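Local coordinates for protein probable aminotransferase (Pseudomonas aeruginosa, PDB 5YKR) that belongs to the class-III aminotransferases, a pyridoxal-phosphate-dependent enzyme family, and carries its cofactor covalently bound to a lysine side chain, at residues Glu176-Ala179 with Ala180-Val184; Arg246-Thr249 with Arg250-Val254; Arg306-Val310 with Leu311-Arg315. All blocks are in the same frame, centred on the assembly; numbering follows the deposited sequence.

Contact 1. Residues Glu176-Ala179 with Ala180-Val184; sequences EFDA and AGRMV
Asp-178 reaches across a tight reversal of the chain to Arg-182 and Val-184. Its CB sits beside the carbonyl O of Arg-182 and CG2 of Val-184, and CG of Asp-178 comes over CB of Arg-182 at 3.6 Å. Of the two oxygens, OD1 of Asp-178 turns to the backbone: it accepts from N of Arg-182 at 2.9 Å, the donor standing above the carboxylate plane, 48° out of it. A second, weak bond from N of Ala-180 to OD1 has the pattern of an Asx turn. OD2 of Asp-178 lies against hydrocarbon, 3.7 Å from CG1 of Val-184. With CG tucked between the backbone N and the carbonyl carbon (chi1 74°), the carboxylate folds back over the turn instead of leaving it. The guanidinium of Arg-182, on an extended chain, leads away and makes no salt bridge with it. The whole is a beta hairpin of strands 175-177 and 183-185, closed by a type I turn from Asp-178 to Gly-181 with a G1 beta bulge: N of Gly-181 bonds to O of Asp-178 at 3.0 Å, and N of Asp-178 to O of Arg-182 at 2.9 Å. Gly-181 takes the positive phi (80°) of the bulge position, a left-handed conformation that glycine adopts readily. Behind the turn, Glu-176 and Val-184 form a hydrogen-bonded antiparallel pair, while CG of Glu-176 rests 3.9 Å from CG2 of Val-184; OE1 continues to N of Ala-187. Phe-177 and Met-183, a non-hydrogen-bonded pair, point to the other face and pack on Leu-202 of strand 200-203. The Phe-177 ring also brings CD1 within 3.4 Å of the carbonyl O of Gly-181, which approaches obliquely.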
# COMPACT_ATOMS: atom_id res chain seq x y z
N GLU A 176 -6.07 -12.82 19.22
CA GLU A 176 -6.13 -12.40 20.63
C GLU A 176 -6.24 -13.64 21.49
O GLU A 176 -6.51 -14.74 20.99
CB GLU A 176 -7.31 -11.46 20.89
CG GLU A 176 -8.66 -12.13 20.80
CD GLU A 176 -9.82 -11.15 20.86
OE1 GLU A 176 -9.68 -10.04 20.36
OE2 GLU A 176 -10.92 -11.56 21.35
N PHE A 177 -6.06 -13.46 22.80
CA PHE A 177 -6.34 -14.55 23.73
C PHE A 177 -7.82 -14.49 24.15
O PHE A 177 -8.31 -13.43 24.53
CB PHE A 177 -5.49 -14.47 24.95
CG PHE A 177 -4.05 -14.92 24.76
CD1 PHE A 177 -3.78 -16.19 24.30
CD2 PHE A 177 -2.98 -14.11 25.09
CE1 PHE A 177 -2.49 -16.63 24.12
CE2 PHE A 177 -1.70 -14.55 24.92
CZ PHE A 177 -1.45 -15.81 24.44
N ASP A 178 -8.47 -15.65 24.16
CA ASP A 178 -9.82 -15.77 24.72
C ASP A 178 -9.71 -15.99 26.25
O ASP A 178 -8.63 -15.97 26.81
CB ASP A 178 -10.64 -16.83 23.97
CG ASP A 178 -10.23 -18.25 24.28
OD1 ASP A 178 -9.39 -18.47 25.18
OD2 ASP A 178 -10.82 -19.14 23.61
N ALA A 179 -10.84 -16.20 26.89
CA ALA A 179 -10.90 -16.35 28.34
C ALA A 179 -10.13 -17.56 28.86
O ALA A 179 -9.75 -17.62 30.06
CB ALA A 179 -12.37 -16.45 28.77
N ALA A 180 -9.96 -18.57 27.99
CA ALA A 180 -9.22 -19.78 28.34
C ALA A 180 -7.73 -19.67 28.03
O ALA A 180 -7.01 -20.65 28.25
CB ALA A 180 -9.83 -21.00 27.62
N GLY A 181 -7.26 -18.54 27.48
CA GLY A 181 -5.88 -18.44 27.08
C GLY A 181 -5.57 -19.07 25.74
O GLY A 181 -4.42 -19.32 25.41
N ARG A 182 -6.62 -19.32 24.94
CA ARG A 182 -6.47 -19.88 23.61
C ARG A 182 -6.30 -18.74 22.63
O ARG A 182 -6.94 -17.68 22.76
CB ARG A 182 -7.71 -20.65 23.21
CG ARG A 182 -7.58 -21.43 21.93
CD ARG A 182 -8.84 -22.27 21.62
NE ARG A 182 -8.52 -23.17 20.52
CZ ARG A 182 -8.18 -24.46 20.65
NH1 ARG A 182 -8.20 -25.12 21.86
NH2 ARG A 182 -7.89 -25.14 19.55
N MET A 183 -5.42 -18.94 21.63
CA MET A 183 -5.29 -17.98 20.54
C MET A 183 -6.44 -18.13 19.58
O MET A 183 -6.64 -19.22 19.00
CB MET A 183 -3.97 -18.26 19.82
CG MET A 183 -3.71 -17.29 18.67
SD MET A 183 -2.21 -17.62 17.76
CE MET A 183 -2.59 -19.19 16.94
N VAL A 184 -7.19 -17.05 19.39
CA VAL A 184 -8.36 -17.02 18.53
C VAL A 184 -8.30 -15.78 17.63
O VAL A 184 -7.49 -14.87 17.89
CB VAL A 184 -9.69 -17.02 19.37
CG1 VAL A 184 -9.79 -18.28 20.21
CG2 VAL A 184 -9.88 -15.78 20.18

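Contact 2. Residues Arg246-Thr249 with Arg250-Val254; sequences RELT and RRHDV
The carbonyl O of Leu-248 is gripped twice by His-252, once by the backbone N and once by ring ND1, each at 3.0 Å and from opposite faces of the carbonyl plane. The oxygen lies close to the imidazole plane, so these bonds hold the ring against the end of helix 241-251. A Schellman motif closes that helix within a beta-alpha-beta unit: N of Val-254 reaches back to O of Thr-249 in a nearly straight bond (2.9 Å, 176°), N of Asp-253 bonds to O of Arg-250, and Asp-253, with positive phi, is the C-prime residue. The chain then enters strand 255-259, with Val-254 packed on Val-220 and Val-223 of strand 220-225. Arg-251 takes Glu-247 side-on in a salt bridge. NE of Arg-251 meets OE2 of Glu-247 at 2.8 Å and NH2 of Arg-251 meets OE1 of Glu-247 at 3.0 Å, both oxygens using their syn lone pairs, with carboxylate and guanidinium nearly coplanar; NH1 of Arg-251 goes on to Glu-212. One residue earlier along the helix, Arg-246 bends at chi2 and chi3 and lays its guanidinium flat on that of Arg-250, the planes 8° apart and the centres 4.4 Å. Two acidic residues probably offset the paired positive charges: Glu-278 takes Arg-250 NH2 and, through its carbonyl, Arg-246 NH1, while Asp-280 bridges to Arg-246 NH2. The same NH2 also donates to OG1 of Thr-249. The atom over the centre of the Arg-250 guanidinium is CD of Arg-246, 3.5 Å above its plane.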
# COMPACT_ATOMS: atom_id res chain seq x y z
N ARG A 246 15.98 -9.69 23.15
CA ARG A 246 17.11 -9.77 22.23
C ARG A 246 17.89 -11.06 22.43
O ARG A 246 18.31 -11.68 21.48
CB ARG A 246 18.00 -8.53 22.35
CG ARG A 246 19.24 -8.54 21.51
CD ARG A 246 18.98 -8.40 20.02
NE ARG A 246 18.43 -9.62 19.41
CZ ARG A 246 18.34 -9.83 18.10
NH1 ARG A 246 18.68 -8.87 17.24
NH2 ARG A 246 17.89 -10.99 17.64
N GLU A 247 18.13 -11.42 23.70
CA GLU A 247 18.88 -12.62 24.00
C GLU A 247 18.17 -13.90 23.51
O GLU A 247 18.80 -14.76 22.89
CB GLU A 247 19.27 -12.67 25.48
CG GLU A 247 20.26 -13.80 25.84
CD GLU A 247 19.61 -15.19 26.02
OE1 GLU A 247 18.41 -15.27 26.43
OE2 GLU A 247 20.27 -16.21 25.76
N LEU A 248 16.86 -14.01 23.80
CA LEU A 248 16.10 -15.20 23.40
C LEU A 248 16.05 -15.37 21.88
O LEU A 248 16.19 -16.47 21.38
CB LEU A 248 14.67 -15.11 23.95
CG LEU A 248 14.48 -15.42 25.46
CD1 LEU A 248 13.09 -15.12 25.90
CD2 LEU A 248 14.78 -16.84 25.71
N THR A 249 15.82 -14.26 21.17
CA THR A 249 15.76 -14.37 19.74
C THR A 249 17.13 -14.74 19.15
O THR A 249 17.22 -15.55 18.23
CB THR A 249 15.18 -13.10 19.08
OG1 THR A 249 15.88 -11.93 19.51
CG2 THR A 249 13.67 -12.95 19.35
N ARG A 250 18.22 -14.19 19.72
CA ARG A 250 19.55 -14.64 19.29
C ARG A 250 19.78 -16.13 19.52
O ARG A 250 20.22 -16.85 18.60
CB ARG A 250 20.63 -13.85 19.97
CG ARG A 250 20.80 -12.55 19.25
CD ARG A 250 21.67 -11.63 20.02
NE ARG A 250 21.94 -10.44 19.24
CZ ARG A 250 22.40 -9.31 19.78
NH1 ARG A 250 22.61 -9.20 21.10
NH2 ARG A 250 22.61 -8.25 18.99
N ARG A 251 19.40 -16.59 20.71
CA ARG A 251 19.69 -17.96 21.10
C ARG A 251 18.95 -18.95 20.22
O ARG A 251 19.48 -19.99 19.84
CB ARG A 251 19.36 -18.14 22.57
CG ARG A 251 19.62 -19.56 23.07
CD ARG A 251 19.93 -19.65 24.53
NE ARG A 251 19.14 -18.76 25.37
CZ ARG A 251 17.94 -19.00 25.88
NH1 ARG A 251 17.29 -20.16 25.67
NH2 ARG A 251 17.40 -18.07 26.64
N HIS A 252 17.74 -18.57 19.81
CA HIS A 252 16.90 -19.43 18.97
C HIS A 252 17.01 -19.11 17.46
O HIS A 252 16.28 -19.71 16.64
CB HIS A 252 15.44 -19.35 19.44
CG HIS A 252 15.19 -19.97 20.75
ND1 HIS A 252 15.19 -19.27 21.93
CD2 HIS A 252 14.94 -21.25 21.07
CE1 HIS A 252 14.95 -20.11 22.93
NE2 HIS A 252 14.79 -21.31 22.42
N ASP A 253 17.92 -18.19 17.08
CA ASP A 253 18.11 -17.76 15.69
C ASP A 253 16.76 -17.37 15.06
O ASP A 253 16.38 -17.84 13.98
CB ASP A 253 18.77 -18.85 14.87
CG ASP A 253 19.16 -18.42 13.48
OD1 ASP A 253 19.63 -17.30 13.34
OD2 ASP A 253 18.95 -19.20 12.53
N VAL A 254 16.08 -16.51 15.80
CA VAL A 254 14.79 -15.96 15.41
C VAL A 254 14.97 -14.46 15.10
O VAL A 254 15.54 -13.75 15.89
CB VAL A 254 13.73 -16.16 16.51
CG1 VAL A 254 12.47 -15.37 16.20
CG2 VAL A 254 13.43 -17.66 16.68

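Contact 3. Residues Arg306-Val310 with Leu311-Arg315; sequences RIWAV and LPHFR
The rings of Trp-308 and His-313 meet obliquely: the imidazole and the five-membered ring of the indole have centroids 4.0 Å apart and planes at 46°. His-313 leads with NE2, which stands 3.2 Å above one face of the Trp-308 indole, offset toward its rim, and CE1 of His-313 follows, 3.3 Å from NE1 of Trp-308. Although NE2 comes equally close to NE1 of Trp-308, the angle is wrong for a hydrogen bond. NE1 instead bonds to O of Leu-42 of the second subunit, and ND1 of His-313 is paired with NE2 of Gln-51, also of the second subunit, so that outside partners help fix the turn of both rings. With CG of Trp-308 anti to its carbonyl carbon (chi1 -65°), the indole is brought to where His-313 can lie over one face. The pair spans the C-terminal end of helix 301-310 and the loop behind it, at the dimer interface. Here N of Leu-311 bonds to O of Ile-307 at 2.8 Å, with only a weak second bond to O of Trp-308; O of Ile-307 also accepts from N of Val-310. Pro-312 has no N-H to offer the carbonyl of Trp-308, and CA of Pro-312 makes a CA-H...O contact with O of Trp-308 at 3.2 Å. A matching contact runs from CA of Trp-308 to O of Leu-311 at 3.5 Å, an oxygen that also takes part in a hydrogen bond with OH of Tyr-43 of the second subunit. Leu-311 turns its side chain away from the helix end, onto Met-152 of helix 139-154 and onto Phe-323 and Phe-325. Trp-308 meets Tyr-132 of its own chain and Tyr-43 of the second subunit edge-to-face.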
# COMPACT_ATOMS: atom_id res chain seq x y z
N ARG A 306 21.57 -13.73 4.48
CA ARG A 306 20.66 -14.88 4.48
C ARG A 306 19.57 -14.73 3.43
O ARG A 306 19.25 -15.67 2.71
CB ARG A 306 20.08 -15.09 5.84
CG ARG A 306 21.27 -15.59 6.69
CD ARG A 306 20.97 -15.85 8.07
NE ARG A 306 20.24 -17.06 8.25
CZ ARG A 306 20.00 -17.53 9.45
NH1 ARG A 306 20.40 -16.86 10.50
NH2 ARG A 306 19.34 -18.66 9.59
N ILE A 307 19.07 -13.51 3.27
CA ILE A 307 18.06 -13.23 2.23
C ILE A 307 18.64 -13.40 0.83
O ILE A 307 18.02 -14.06 -0.04
CB ILE A 307 17.49 -11.81 2.41
CG1 ILE A 307 16.69 -11.74 3.69
CG2 ILE A 307 16.67 -11.37 1.18
CD1 ILE A 307 16.32 -10.33 4.14
N TRP A 308 19.83 -12.86 0.58
CA TRP A 308 20.41 -13.00 -0.76
C TRP A 308 20.66 -14.45 -1.16
O TRP A 308 20.52 -14.81 -2.34
CB TRP A 308 21.70 -12.22 -0.84
CG TRP A 308 21.52 -10.71 -0.70
CD1 TRP A 308 20.51 -9.94 -1.20
CD2 TRP A 308 22.47 -9.83 -0.12
NE1 TRP A 308 20.75 -8.62 -0.87
CE2 TRP A 308 21.96 -8.53 -0.23
CE3 TRP A 308 23.69 -10.01 0.53
CZ2 TRP A 308 22.64 -7.42 0.26
CZ3 TRP A 308 24.35 -8.90 1.01
CH2 TRP A 308 23.84 -7.63 0.87
N ALA A 309 20.92 -15.32 -0.19
CA ALA A 309 21.15 -16.72 -0.49
C ALA A 309 19.88 -17.47 -0.79
O ALA A 309 19.96 -18.59 -1.32
CB ALA A 309 21.91 -17.34 0.65
N VAL A 310 18.70 -16.95 -0.46
CA VAL A 310 17.43 -17.52 -0.90
C VAL A 310 16.73 -16.71 -1.97
O VAL A 310 15.71 -17.17 -2.53
CB VAL A 310 16.47 -17.80 0.32
CG1 VAL A 310 17.05 -18.89 1.21
CG2 VAL A 310 16.15 -16.52 1.12
N LEU A 311 17.19 -15.50 -2.25
CA LEU A 311 16.64 -14.62 -3.30
C LEU A 311 17.84 -13.87 -3.87
O LEU A 311 18.18 -12.74 -3.48
CB LEU A 311 15.58 -13.69 -2.74
CG LEU A 311 14.92 -12.80 -3.79
CD1 LEU A 311 14.36 -13.58 -4.96
CD2 LEU A 311 13.86 -11.97 -3.10
N PRO A 312 18.53 -14.49 -4.83
CA PRO A 312 19.76 -13.90 -5.33
C PRO A 312 19.54 -12.61 -6.13
O PRO A 312 18.47 -12.36 -6.69
CB PRO A 312 20.30 -14.95 -6.27
CG PRO A 312 19.75 -16.24 -5.79
CD PRO A 312 18.36 -15.89 -5.29
N HIS A 313 20.58 -11.79 -6.13
CA HIS A 313 20.57 -10.61 -7.01
C HIS A 313 20.28 -11.05 -8.44
O HIS A 313 20.73 -12.10 -8.92
CB HIS A 313 21.93 -9.90 -6.91
CG HIS A 313 22.14 -9.29 -5.58
ND1 HIS A 313 21.45 -8.17 -5.17
CD2 HIS A 313 22.89 -9.72 -4.52
CE1 HIS A 313 21.81 -7.89 -3.93
NE2 HIS A 313 22.65 -8.83 -3.50
N PHE A 314 19.49 -10.25 -9.12
CA PHE A 314 18.96 -10.66 -10.45
C PHE A 314 20.08 -10.73 -11.46
O PHE A 314 20.97 -9.87 -11.48
CB PHE A 314 17.91 -9.63 -10.90
CG PHE A 314 16.96 -10.11 -11.93
CD1 PHE A 314 15.90 -10.97 -11.59
CD2 PHE A 314 17.09 -9.71 -13.23
CE1 PHE A 314 15.00 -11.39 -12.54
CE2 PHE A 314 16.20 -10.12 -14.21
CZ PHE A 314 15.16 -10.95 -13.87
N ARG A 315 20.04 -11.75 -12.31
CA ARG A 315 21.09 -12.00 -13.27
C ARG A 315 20.62 -11.56 -14.66
O ARG A 315 19.41 -11.62 -14.99
CB ARG A 315 21.46 -13.49 -13.24
CG ARG A 315 22.08 -13.94 -11.91
CD ARG A 315 22.34 -15.48 -11.86
NE ARG A 315 23.36 -15.89 -10.86
CZ ARG A 315 23.12 -16.26 -9.59
NH1 ARG A 315 21.87 -16.32 -9.10
NH2 ARG A 315 24.17 -16.66 -8.80

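The contacts follow one another along the chain without interleaving, all within its class-III aminotransferase part. Contacts 1 and 2 border the seven-stranded mixed sheet: the hairpin of contact 1 packs on its outermost strand 200-203, and contact 2 passes from helix 241-251 into strand 255-259. Contact 3 lies on helix 301-310, which follows strand 295-299, beside helix 139-154. Centres of contacts 1 and 2 are about 25 Å apart, those of 1 and 3 about 39 Å. Contacts 2 and 3, about 24 Å between centres, are joined by a salt bridge from Asp-253 OD1 to Arg-306 NH1 at 3.0 Å. Lys-286, which carries the cofactor, lies between contacts 2 and 3 in sequence; contact 3 alone touches the second subunit, at the dimer interface.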